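PDB 1C1F: congerin-1 from Conger myriaster, which binds beta-galactosides as a homodimeric lectin of the galectin family, although its physiological role is not yet known. Local coordinates for residues Lys16-Gly21 and Ile90-Asp95; Gly85-Ile90 and Leu131-Leu136. One frame throughout, in Å; residues are numbered along the deposited sequence.

Interaction 1 (Lys16-Gly21 and Ile90-Asp95); sequences KFLTVG and ITLSYD
Leu18, Thr19 and Val20 pair with Leu92, Thr91 and Ile90 as neighbouring antiparallel strands in one sheet of the galectin beta sandwich. Their short axes approach to 4.6 Å. Backbone bonding comes in two reciprocal pairs. Leu18 N donates to Leu92 O and Leu92 N returns to Leu18 O, both at 2.8 Å. Two residues on, Val20 N reaches Ile90 O and Ile90 N reaches Val20 O. Beyond the Leu18–Leu92 pair, where the strands splay apart, a water bridges them, 2.7 Å from Lys16 O and accepting from Tyr94 N. Between the two reciprocal pairs lies the non-hydrogen-bonded pair Thr19–Thr91, where the alpha carbons close to 4.1 Å. There the carbonyls Leu18 O and Ile90 O also receive CA-H contacts, from Thr91 and Thr19 respectively.

Apolar side chains occupy the face turned into the sandwich. Val20 CG2 rests 4.1 Å from Ile90 CB, while the isobutyl ends of Leu18 and Leu92 touch more loosely. Val33 and Val35 of strand 30-35 in the opposing sheet cover Val20, Ile90 and Leu92, and Leu5 of the second subunit packs on Leu18.

The other face carries Phe17, Thr19, Thr91 and Ser93. At the Phe17 end, Ser93 CB sits off-centre over the ring as a CH-pi contact, 4.1 Å from its centroid, and Thr91 CG2 lies at the ring edge. Polar contact on this face centres on the two threonines. Each turns its hydroxyl anti to its own carbonyl carbon (chi1 -57° and -55°), which brings the oxygens together across the strands: Thr19 OG1 and Thr91 OG1 share a hydrogen bond of 2.8 Å, with the direction of donation undetermined.

Interaction 2 (Gly85-Ile90 and Leu131-Leu136); sequences GQYFEI and LTLVKL. Residue 136 of segment 131-136 comes from a tag, linker or insertion.
The phenol ring of Tyr87 meets the strand 131-136 with its edge: Leu133 CD2 and Thr132 OG1 both approach near the ring plane. Glu89 OE2 is at the edge too, in plane, and Phe23 meets the ring edge-to-face. The tightest touch is between Tyr87 OH and Leu133 CD2, only 3.1 Å, with the leucine lying across the tyrosine at about a right angle. Thr132 OG1 stays farther off, 4.3 Å from Tyr87 CE1.

Tyr87 holds its ring away from its own backbone N (chi1 -180°), and this sends the hydroxyl over Gly21 of the intervening strand, with Tyr87 OH 3.6 Å from Gly21 CA. The hydroxyl is then fixed by a hydrogen bond to Glu89 OE2 (2.8 Å), which accepts through its anti lone pair. That same carboxylate oxygen comes 4.1 Å from Leu133 CD2, so the methyl abuts both members of the bonded pair. Lys135 NZ is 4.3 Å from Glu89 OE2, too far for a salt bridge, though its charge would probably favour the carboxylate form of Glu89.

Opposite Gly21, Thr132 and Leu133 form a classic beta bulge, where Thr132 OG1 bonds weakly to Gly21 O. Strands 87-94 and 129-136 run in roughly the same direction, their short axes 33° apart and 9.2 Å at closest, because strand 18-24 lies between them, antiparallel to both. Strand 129-136 is outermost within the chain, yet Leu133, Val134 and Lys135 pair with an antiparallel strand of the second subunit, continuing the sheet across the dimer.

Interactions 1 and 2 belong to the same sheet and share Ile90, their centres 11 Å apart. Interaction 1 joins strand 18-24 to strand 87-94 directly; interaction 2 reaches across strand 18-24 to the next strand. What ties them together is the backbone on the far side of 16-21: Thr19 N lies 2.8 Å from Lys135 O and Gly21 O 2.9 Å from Thr132 N, both probable hydrogen bonds. On the sandwich side, Leu18 CD1 packs 3.6 Å from Val134 CG1. The predicted galactoside site is elsewhere: interaction 2 lies away from it, and in interaction 1 the side chain of Ile90 is about 12 Å from that of Ser77.

Interaction 1 (Lys16-Gly21 and Ile90-Asp95)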
ATOM      1  N   LYS A  16       8.238 -12.388   2.524  1.00 22.23           N
ATOM      2  CA  LYS A  16       7.875 -11.308   1.610  1.00 21.54           C
ATOM      3  C   LYS A  16       8.775 -10.114   1.866  1.00 19.91           C
ATOM      4  O   LYS A  16       9.321  -9.948   2.954  1.00 19.73           O
ATOM      5  CB  LYS A  16       6.446 -10.840   1.820  1.00 23.73           C
ATOM      6  CG  LYS A  16       5.364 -11.910   1.790  1.00 30.14           C
ATOM      7  CD  LYS A  16       5.192 -12.523   0.403  1.00 35.76           C
ATOM      8  CE  LYS A  16       4.294 -11.691  -0.493  1.00 39.40           C
ATOM      9  NZ  LYS A  16       4.525 -12.040  -1.882  1.00 43.10           N
ATOM     10  N   PHE A  17       8.966  -9.287   0.870  1.00 18.76           N
ATOM     11  CA  PHE A  17       9.746  -8.080   0.961  1.00 18.37           C
ATOM     12  C   PHE A  17       8.802  -6.906   0.810  1.00 17.58           C
ATOM     13  O   PHE A  17       8.123  -6.745  -0.210  1.00 17.08           O
ATOM     14  CB  PHE A  17      10.781  -8.032  -0.133  1.00 18.18           C
ATOM     15  CG  PHE A  17      11.746  -9.158   0.063  1.00 19.95           C
ATOM     16  CD1 PHE A  17      11.417 -10.436  -0.380  1.00 22.63           C
ATOM     17  CD2 PHE A  17      12.946  -8.909   0.719  1.00 21.00           C
ATOM     18  CE1 PHE A  17      12.304 -11.487  -0.149  1.00 23.26           C
ATOM     19  CE2 PHE A  17      13.824  -9.966   0.942  1.00 25.49           C
ATOM     20  CZ  PHE A  17      13.506 -11.257   0.515  1.00 25.00           C
ATOM     21  N   LEU A  18       8.689  -6.137   1.881  1.00 15.58           N
ATOM     22  CA  LEU A  18       7.876  -4.945   1.891  1.00 14.15           C
ATOM     23  C   LEU A  18       8.782  -3.746   1.692  1.00 12.93           C
ATOM     24  O   LEU A  18       9.674  -3.507   2.512  1.00 13.93           O
ATOM     25  CB  LEU A  18       7.145  -4.800   3.228  1.00 16.09           C
ATOM     26  CG  LEU A  18       6.292  -3.540   3.486  1.00 17.04           C
ATOM     27  CD1 LEU A  18       5.029  -3.621   2.649  1.00 16.94           C
ATOM     28  CD2 LEU A  18       5.956  -3.417   4.974  1.00 20.26           C
ATOM     29  N   THR A  19       8.588  -2.982   0.653  1.00 11.21           N
ATOM     30  CA  THR A  19       9.331  -1.758   0.501  1.00 11.62           C
ATOM     31  C   THR A  19       8.403  -0.585   0.718  1.00 12.27           C
ATOM     32  O   THR A  19       7.295  -0.525   0.170  1.00 11.52           O
ATOM     33  CB  THR A  19       9.945  -1.674  -0.907  1.00 13.25           C
ATOM     34  OG1 THR A  19      10.745  -2.846  -1.035  1.00 17.16           O
ATOM     35  CG2 THR A  19      10.747  -0.383  -1.158  1.00 11.53           C
ATOM     36  N   VAL A  20       8.835   0.336   1.573  1.00 12.81           N
ATOM     37  CA  VAL A  20       8.158   1.616   1.750  1.00 12.74           C
ATOM     38  C   VAL A  20       9.041   2.710   1.137  1.00 10.99           C
ATOM     39  O   VAL A  20      10.279   2.663   1.177  1.00 11.54           O
ATOM     40  CB  VAL A  20       7.890   1.936   3.274  1.00 16.07           C
ATOM     41  CG1 VAL A  20       6.963   0.843   3.802  1.00 16.08           C
ATOM     42  CG2 VAL A  20       9.171   2.014   4.113  1.00 15.94           C
ATOM     43  N   GLY A  21       8.412   3.662   0.485  1.00 10.29           N
ATOM     44  CA  GLY A  21       9.108   4.770  -0.121  1.00  9.43           C
ATOM     45  C   GLY A  21       8.390   6.064   0.217  1.00  8.85           C
ATOM     46  O   GLY A  21       7.175   6.113   0.512  1.00 10.55           O
ATOM     47  N   ILE A  90      13.022   1.854   2.027  1.00 12.98           N
ATOM     48  CA  ILE A  90      13.491   0.887   3.003  1.00 12.27           C
ATOM     49  C   ILE A  90      12.725  -0.400   2.702  1.00 12.41           C
ATOM     50  O   ILE A  90      11.497  -0.364   2.544  1.00 11.85           O
ATOM     51  CB  ILE A  90      13.167   1.395   4.440  1.00 10.80           C
ATOM     52  CG1 ILE A  90      13.839   2.741   4.691  1.00 13.36           C
ATOM     53  CG2 ILE A  90      13.619   0.343   5.452  1.00 13.57           C
ATOM     54  CD1 ILE A  90      13.524   3.402   6.052  1.00 13.63           C
ATOM     55  N   THR A  91      13.421  -1.527   2.608  1.00 12.68           N
ATOM     56  CA  THR A  91      12.794  -2.822   2.410  1.00 12.66           C
ATOM     57  C   THR A  91      12.967  -3.664   3.653  1.00 13.49           C
ATOM     58  O   THR A  91      14.080  -3.823   4.170  1.00 16.00           O
ATOM     59  CB  THR A  91      13.408  -3.563   1.212  1.00 13.07           C
ATOM     60  OG1 THR A  91      13.291  -2.675   0.107  1.00 15.00           O
ATOM     61  CG2 THR A  91      12.742  -4.910   0.932  1.00 13.09           C
ATOM     62  N   LEU A  92      11.862  -4.216   4.112  1.00 14.17           N
ATOM     63  CA  LEU A  92      11.781  -5.069   5.271  1.00 16.51           C
ATOM     64  C   LEU A  92      11.342  -6.464   4.846  1.00 16.64           C
ATOM     65  O   LEU A  92      10.487  -6.630   3.982  1.00 14.59           O
ATOM     66  CB  LEU A  92      10.739  -4.571   6.281  1.00 17.10           C
ATOM     67  CG  LEU A  92      10.692  -3.111   6.660  1.00 17.70           C
ATOM     68  CD1 LEU A  92       9.507  -2.879   7.581  1.00 19.63           C
ATOM     69  CD2 LEU A  92      12.008  -2.719   7.313  1.00 20.09           C
ATOM     70  N   SER A  93      11.927  -7.438   5.524  1.00 18.84           N
ATOM     71  CA  SER A  93      11.523  -8.830   5.455  1.00 17.76           C
ATOM     72  C   SER A  93      11.843  -9.387   6.833  1.00 17.87           C
ATOM     73  O   SER A  93      12.494  -8.720   7.649  1.00 16.96           O
ATOM     74  CB  SER A  93      12.304  -9.575   4.364  1.00 16.92           C
ATOM     75  OG  SER A  93      13.718  -9.441   4.433  1.00 20.09           O
ATOM     76  N   TYR A  94      11.428 -10.596   7.133  1.00 16.99           N
ATOM     77  CA  TYR A  94      11.650 -11.213   8.413  1.00 16.47           C
ATOM     78  C   TYR A  94      11.348 -12.694   8.295  1.00 19.82           C
ATOM     79  O   TYR A  94      10.642 -13.149   7.378  1.00 17.36           O
ATOM     80  CB  TYR A  94      10.734 -10.650   9.518  1.00 17.29           C
ATOM     81  CG  TYR A  94       9.223 -10.851   9.358  1.00 18.97           C
ATOM     82  CD1 TYR A  94       8.518 -10.163   8.356  1.00 16.90           C
ATOM     83  CD2 TYR A  94       8.537 -11.714  10.228  1.00 19.26           C
ATOM     84  CE1 TYR A  94       7.135 -10.322   8.236  1.00 15.58           C
ATOM     85  CE2 TYR A  94       7.152 -11.869  10.106  1.00 20.08           C
ATOM     86  CZ  TYR A  94       6.463 -11.174   9.106  1.00 17.89           C
ATOM     87  OH  TYR A  94       5.111 -11.343   8.970  1.00 16.72           O
ATOM     88  N   ASP A  95      11.867 -13.409   9.280  1.00 21.98           N
ATOM     89  CA  ASP A  95      11.495 -14.780   9.530  1.00 23.23           C
ATOM     90  C   ASP A  95      11.090 -14.802  11.007  1.00 24.08           C
ATOM     91  O   ASP A  95      11.110 -13.786  11.689  1.00 22.29           O
ATOM     92  CB  ASP A  95      12.686 -15.717   9.225  1.00 23.83           C
ATOM     93  CG  ASP A  95      14.052 -15.396   9.818  1.00 23.21           C
ATOM     94  OD1 ASP A  95      14.159 -14.988  10.969  1.00 22.01           O
ATOM     95  OD2 ASP A  95      15.037 -15.566   9.117  1.00 25.53           O
TER
HETATM   96  O   HOH W   1       9.163 -11.296   5.341  1.00 14.50           O

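Interaction 2 (Gly85-Ile90 and Leu131-Leu136)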
ATOM      1  N   GLY A  85      14.811  16.193   3.174  1.00 15.14           N
ATOM      2  CA  GLY A  85      14.247  16.585   1.896  1.00 14.73           C
ATOM      3  C   GLY A  85      14.351  15.516   0.833  1.00 15.51           C
ATOM      4  O   GLY A  85      13.823  15.736  -0.249  1.00 20.44           O
ATOM      5  N   GLN A  86      14.903  14.343   1.069  1.00 13.66           N
ATOM      6  CA  GLN A  86      15.091  13.388   0.003  1.00 16.78           C
ATOM      7  C   GLN A  86      14.095  12.228  -0.013  1.00 15.26           C
ATOM      8  O   GLN A  86      13.416  11.920   0.973  1.00 14.67           O
ATOM      9  CB  GLN A  86      16.559  12.942   0.128  1.00 20.84           C
ATOM     10  CG  GLN A  86      17.018  11.488  -0.054  1.00 29.90           C
ATOM     11  CD  GLN A  86      17.203  10.635   1.210  1.00 33.69           C
ATOM     12  OE1 GLN A  86      18.326  10.397   1.649  1.00 36.50           O
ATOM     13  NE2 GLN A  86      16.191  10.120   1.886  1.00 36.85           N
ATOM     14  N   TYR A  87      14.033  11.604  -1.178  1.00 14.35           N
ATOM     15  CA  TYR A  87      13.280  10.377  -1.377  1.00 13.91           C
ATOM     16  C   TYR A  87      14.000   9.237  -0.682  1.00 16.33           C
ATOM     17  O   TYR A  87      15.232   9.182  -0.735  1.00 18.67           O
ATOM     18  CB  TYR A  87      13.165  10.057  -2.860  1.00 15.10           C
ATOM     19  CG  TYR A  87      12.383   8.780  -3.107  1.00 15.11           C
ATOM     20  CD1 TYR A  87      10.997   8.819  -2.936  1.00 16.25           C
ATOM     21  CD2 TYR A  87      13.041   7.602  -3.474  1.00 15.29           C
ATOM     22  CE1 TYR A  87      10.251   7.663  -3.092  1.00 17.85           C
ATOM     23  CE2 TYR A  87      12.285   6.433  -3.632  1.00 16.62           C
ATOM     24  CZ  TYR A  87      10.894   6.496  -3.447  1.00 17.31           C
ATOM     25  OH  TYR A  87      10.069   5.412  -3.565  1.00 23.10           O
ATOM     26  N   PHE A  88      13.313   8.329  -0.019  1.00 14.15           N
ATOM     27  CA  PHE A  88      13.955   7.190   0.604  1.00 13.36           C
ATOM     28  C   PHE A  88      13.141   5.949   0.227  1.00 13.61           C
ATOM     29  O   PHE A  88      11.980   6.041  -0.180  1.00 11.24           O
ATOM     30  CB  PHE A  88      13.985   7.356   2.153  1.00 12.28           C
ATOM     31  CG  PHE A  88      12.623   7.259   2.810  1.00 11.48           C
ATOM     32  CD1 PHE A  88      11.838   8.405   2.971  1.00 10.90           C
ATOM     33  CD2 PHE A  88      12.128   6.011   3.231  1.00 11.92           C
ATOM     34  CE1 PHE A  88      10.566   8.288   3.525  1.00 12.08           C
ATOM     35  CE2 PHE A  88      10.854   5.910   3.778  1.00 12.37           C
ATOM     36  CZ  PHE A  88      10.063   7.049   3.919  1.00 12.92           C
ATOM     37  N   GLU A  89      13.769   4.803   0.427  1.00 12.90           N
ATOM     38  CA  GLU A  89      13.135   3.508   0.307  1.00 14.79           C
ATOM     39  C   GLU A  89      13.831   2.578   1.288  1.00 14.33           C
ATOM     40  O   GLU A  89      15.068   2.520   1.414  1.00 13.82           O
ATOM     41  CB  GLU A  89      13.270   2.889  -1.075  1.00 16.38           C
ATOM     42  CG  GLU A  89      12.137   3.284  -2.008  1.00 24.23           C
ATOM     43  CD  GLU A  89      12.273   2.739  -3.443  1.00 25.68           C
ATOM     44  OE1 GLU A  89      13.114   1.910  -3.714  1.00 27.91           O
ATOM     45  OE2 GLU A  89      11.544   3.109  -4.363  1.00 29.89           O
ATOM     46  N   ILE A  90      13.022   1.854   2.027  1.00 12.98           N
ATOM     47  CA  ILE A  90      13.491   0.887   3.003  1.00 12.27           C
ATOM     48  C   ILE A  90      12.725  -0.400   2.702  1.00 12.41           C
ATOM     49  O   ILE A  90      11.497  -0.364   2.544  1.00 11.85           O
ATOM     50  CB  ILE A  90      13.167   1.395   4.440  1.00 10.80           C
ATOM     51  CG1 ILE A  90      13.839   2.741   4.691  1.00 13.36           C
ATOM     52  CG2 ILE A  90      13.619   0.343   5.452  1.00 13.57           C
ATOM     53  CD1 ILE A  90      13.524   3.402   6.052  1.00 13.63           C
ATOM     54  N   LEU A 131       4.739   9.149   3.513  1.00 11.46           N
ATOM     55  CA  LEU A 131       4.732   7.874   2.834  1.00 12.37           C
ATOM     56  C   LEU A 131       4.064   8.063   1.472  1.00 11.67           C
ATOM     57  O   LEU A 131       2.999   8.665   1.424  1.00 12.04           O
ATOM     58  CB  LEU A 131       3.972   6.867   3.678  1.00  8.69           C
ATOM     59  CG  LEU A 131       3.942   5.425   3.141  1.00 13.40           C
ATOM     60  CD1 LEU A 131       5.352   4.852   3.086  1.00 11.89           C
ATOM     61  CD2 LEU A 131       3.083   4.564   4.059  1.00 13.73           C
ATOM     62  N   THR A 132       4.665   7.590   0.396  1.00 10.72           N
ATOM     63  CA  THR A 132       4.016   7.741  -0.891  1.00 12.50           C
ATOM     64  C   THR A 132       3.865   6.374  -1.572  1.00 12.95           C
ATOM     65  O   THR A 132       3.043   6.206  -2.469  1.00 14.45           O
ATOM     66  CB  THR A 132       4.830   8.699  -1.798  1.00 13.82           C
ATOM     67  OG1 THR A 132       6.149   8.161  -1.903  1.00 15.31           O
ATOM     68  CG2 THR A 132       4.905  10.122  -1.252  1.00 15.08           C
ATOM     69  N   LEU A 133       4.650   5.351  -1.215  1.00 13.80           N
ATOM     70  CA  LEU A 133       4.540   4.047  -1.879  1.00 15.66           C
ATOM     71  C   LEU A 133       4.804   2.878  -0.950  1.00 14.64           C
ATOM     72  O   LEU A 133       5.632   2.928  -0.023  1.00  9.77           O
ATOM     73  CB  LEU A 133       5.520   3.917  -3.105  1.00 19.63           C
ATOM     74  CG  LEU A 133       7.028   3.526  -3.112  1.00 22.31           C
ATOM     75  CD1 LEU A 133       7.315   2.048  -2.970  1.00 19.97           C
ATOM     76  CD2 LEU A 133       7.541   3.825  -4.496  1.00 26.43           C
ATOM     77  N   VAL A 134       4.057   1.813  -1.255  1.00 11.51           N
ATOM     78  CA  VAL A 134       4.201   0.558  -0.572  1.00 12.40           C
ATOM     79  C   VAL A 134       4.241  -0.478  -1.696  1.00 13.12           C
ATOM     80  O   VAL A 134       3.405  -0.482  -2.598  1.00 14.51           O
ATOM     81  CB  VAL A 134       3.002   0.334   0.372  1.00 12.37           C
ATOM     82  CG1 VAL A 134       3.246  -0.934   1.154  1.00 14.34           C
ATOM     83  CG2 VAL A 134       2.874   1.454   1.401  1.00 12.84           C
ATOM     84  N   LYS A 135       5.264  -1.307  -1.661  1.00 13.97           N
ATOM     85  CA  LYS A 135       5.506  -2.353  -2.641  1.00 15.96           C
ATOM     86  C   LYS A 135       5.664  -3.676  -1.901  1.00 17.15           C
ATOM     87  O   LYS A 135       6.312  -3.728  -0.843  1.00 16.84           O
ATOM     88  CB  LYS A 135       6.761  -1.946  -3.397  1.00 19.07           C
ATOM     89  CG  LYS A 135       7.193  -2.721  -4.623  1.00 31.18           C
ATOM     90  CD  LYS A 135       8.597  -2.308  -5.105  1.00 36.40           C
ATOM     91  CE  LYS A 135       8.751  -0.862  -5.610  1.00 43.12           C
ATOM     92  NZ  LYS A 135      10.116  -0.586  -6.071  1.00 46.69           N
ATOM     93  N   LEU A 136       5.058  -4.768  -2.352  1.00 15.09           N
ATOM     94  CA  LEU A 136       5.227  -6.022  -1.663  1.00 18.02           C
ATOM     95  C   LEU A 136       5.545  -7.030  -2.759  1.00 21.56           C
ATOM     96  O   LEU A 136       4.889  -7.036  -3.798  1.00 21.17           O
ATOM     97  CB  LEU A 136       3.958  -6.428  -0.934  1.00 18.17           C
ATOM     98  CG  LEU A 136       4.122  -7.673  -0.056  1.00 22.50           C
ATOM     99  CD1 LEU A 136       4.746  -7.275   1.266  1.00 22.40           C
ATOM    100  CD2 LEU A 136       2.779  -8.337   0.176  1.00 22.88           C
TER